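Local coordinates for PH1570-like domain-containing protein (Pyrococcus horikoshii, PDB 2HQ4), which is of unknown function and forms a single-chain fold in which helices pack on an antiparallel beta-sheet, at residues A[135-138]-A[139-143]. Sequence-based numbering, arbitrary orientation.
Sequences ILDP and RGRLF
With chi1 at 77°, Asp-137 places its CG between its own backbone N and carbonyl carbon, turning the carboxylate over the tight turn that follows, while Arg-141 bends at its third torsion (-67°) to bring its guanidinium back to meet it. NE of Arg-141 meets the syn lone pair of Asp-137 OD2 at 2.8 Å, and OD2 lies close to the guanidinium plane; a weak bond from NH2 completes this salt bridge. The two flat groups are tilted 54° against each other. Asp-137 OD1 accepts from two backbone amides on opposite faces of the carboxylate, Arg-139 N at 2.7 Å, making an Asx turn, and Arg-141 N at 3.2 Å, which probably fixes its rotation. Residues Asp-137 to Gly-140 form a type I turn with a G1 beta bulge: Gly-140, with a left-handed backbone, gives its N to Asp-137 O (3.2 Å), and a nearly straight bond from Asp-137 N to Arg-141 O (2.9 Å) closes the loop where the strands begin to pair. Beyond it Ile-135 and Phe-143 make an antiparallel hydrogen-bonded pair, and the edge of the Phe-143 ring lies 3.5 Å (CE2) from Asp-137 OD2. The extended Arg-139 reaches away to a salt bridge with Glu-125. In the sheet, strand 126-130 flanks the hairpin beside 134-136 and strand 30-36 beside 141-145; helix 94-107 packs on Leu-136 and Leu-142, helix 150-155 on Ile-135 and Phe-143.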
loop_
_atom_site.group_PDB
_atom_site.type_symbol
_atom_site.label_atom_id
_atom_site.label_comp_id
_atom_site.label_asym_id
_atom_site.label_seq_id
_atom_site.Cartn_x
_atom_site.Cartn_y
_atom_site.Cartn_z
ATOM N N ILE A 135 -2.790 -3.524 -5.973
ATOM C CA ILE A 135 -2.528 -2.363 -6.810
ATOM C C ILE A 135 -1.102 -2.424 -7.357
ATOM O O ILE A 135 -0.141 -2.703 -6.606
ATOM C CB ILE A 135 -2.667 -1.044 -6.037
ATOM C CG1 ILE A 135 -4.136 -0.777 -5.679
ATOM C CG2 ILE A 135 -2.053 0.194 -6.844
ATOM C CD1 ILE A 135 -4.214 0.342 -4.639
ATOM N N LEU A 136 -0.971 -2.214 -8.667
ATOM C CA LEU A 136 0.356 -2.063 -9.249
ATOM C C LEU A 136 0.439 -0.604 -9.649
ATOM O O LEU A 136 -0.375 -0.149 -10.457
ATOM C CB LEU A 136 0.509 -2.941 -10.513
ATOM C CG LEU A 136 1.823 -2.699 -11.317
ATOM C CD1 LEU A 136 3.043 -3.059 -10.477
ATOM C CD2 LEU A 136 1.840 -3.519 -12.618
ATOM N N ASP A 137 1.386 0.140 -9.090
ATOM C CA ASP A 137 1.524 1.555 -9.442
ATOM C C ASP A 137 2.704 1.785 -10.393
ATOM O O ASP A 137 3.553 0.918 -10.546
ATOM C CB ASP A 137 1.551 2.469 -8.187
ATOM C CG ASP A 137 2.896 2.449 -7.439
ATOM O OD1 ASP A 137 3.967 2.202 -8.043
ATOM O OD2 ASP A 137 2.872 2.739 -6.230
ATOM N N PRO A 138 2.698 2.917 -11.106
ATOM C CA PRO A 138 3.770 3.180 -12.026
ATOM C C PRO A 138 5.101 3.583 -11.409
ATOM O O PRO A 138 6.024 3.877 -12.153
ATOM C CB PRO A 138 3.195 4.292 -12.922
ATOM C CG PRO A 138 2.244 4.997 -12.073
ATOM C CD PRO A 138 1.662 3.966 -11.140
ATOM N N ARG A 139 5.214 3.531 -10.080
ATOM C CA ARG A 139 6.492 3.696 -9.403
ATOM C C ARG A 139 7.124 2.382 -9.063
ATOM O O ARG A 139 8.168 2.322 -8.384
ATOM C CB ARG A 139 6.297 4.559 -8.154
ATOM C CG ARG A 139 6.111 5.978 -8.544
ATOM C CD ARG A 139 5.803 6.921 -7.369
ATOM N NE ARG A 139 5.658 8.264 -7.919
ATOM C CZ ARG A 139 5.742 9.384 -7.203
ATOM N NH1 ARG A 139 5.986 9.325 -5.923
ATOM N NH2 ARG A 139 5.628 10.555 -7.787
ATOM N N GLY A 140 6.527 1.321 -9.585
ATOM C CA GLY A 140 7.083 -0.001 -9.440
ATOM C C GLY A 140 6.816 -0.744 -8.148
ATOM O O GLY A 140 7.626 -1.578 -7.711
ATOM N N ARG A 141 5.690 -0.412 -7.520
ATOM C CA ARG A 141 5.318 -1.004 -6.240
ATOM C C ARG A 141 4.016 -1.754 -6.439
ATOM O O ARG A 141 3.077 -1.250 -7.113
ATOM C CB ARG A 141 5.129 0.103 -5.212
ATOM C CG ARG A 141 6.366 0.983 -5.151
ATOM C CD ARG A 141 6.174 2.114 -4.242
ATOM N NE ARG A 141 5.179 3.097 -4.679
ATOM C CZ ARG A 141 5.076 4.264 -4.085
ATOM N NH1 ARG A 141 5.919 4.522 -3.094
ATOM N NH2 ARG A 141 4.194 5.164 -4.468
ATOM N N LEU A 142 3.982 -2.952 -5.886
ATOM C CA LEU A 142 2.805 -3.787 -5.903
ATOM C C LEU A 142 2.327 -3.961 -4.451
ATOM O O LEU A 142 3.072 -4.505 -3.577
ATOM C CB LEU A 142 3.154 -5.137 -6.539
ATOM C CG LEU A 142 2.012 -6.158 -6.443
ATOM C CD1 LEU A 142 0.880 -5.853 -7.501
ATOM C CD2 LEU A 142 2.604 -7.504 -6.646
ATOM N N PHE A 143 1.114 -3.480 -4.191
ATOM C CA PHE A 143 0.487 -3.617 -2.877
ATOM C C PHE A 143 -0.485 -4.788 -2.923
ATOM O O PHE A 143 -1.162 -4.987 -3.951
ATOM C CB PHE A 143 -0.320 -2.369 -2.575
ATOM C CG PHE A 143 0.499 -1.115 -2.508
ATOM C CD1 PHE A 143 0.961 -0.636 -1.254
ATOM C CD2 PHE A 143 0.786 -0.392 -3.680
ATOM C CE1 PHE A 143 1.732 0.567 -1.184
ATOM C CE2 PHE A 143 1.550 0.778 -3.638
ATOM C CZ PHE A 143 2.019 1.264 -2.359
#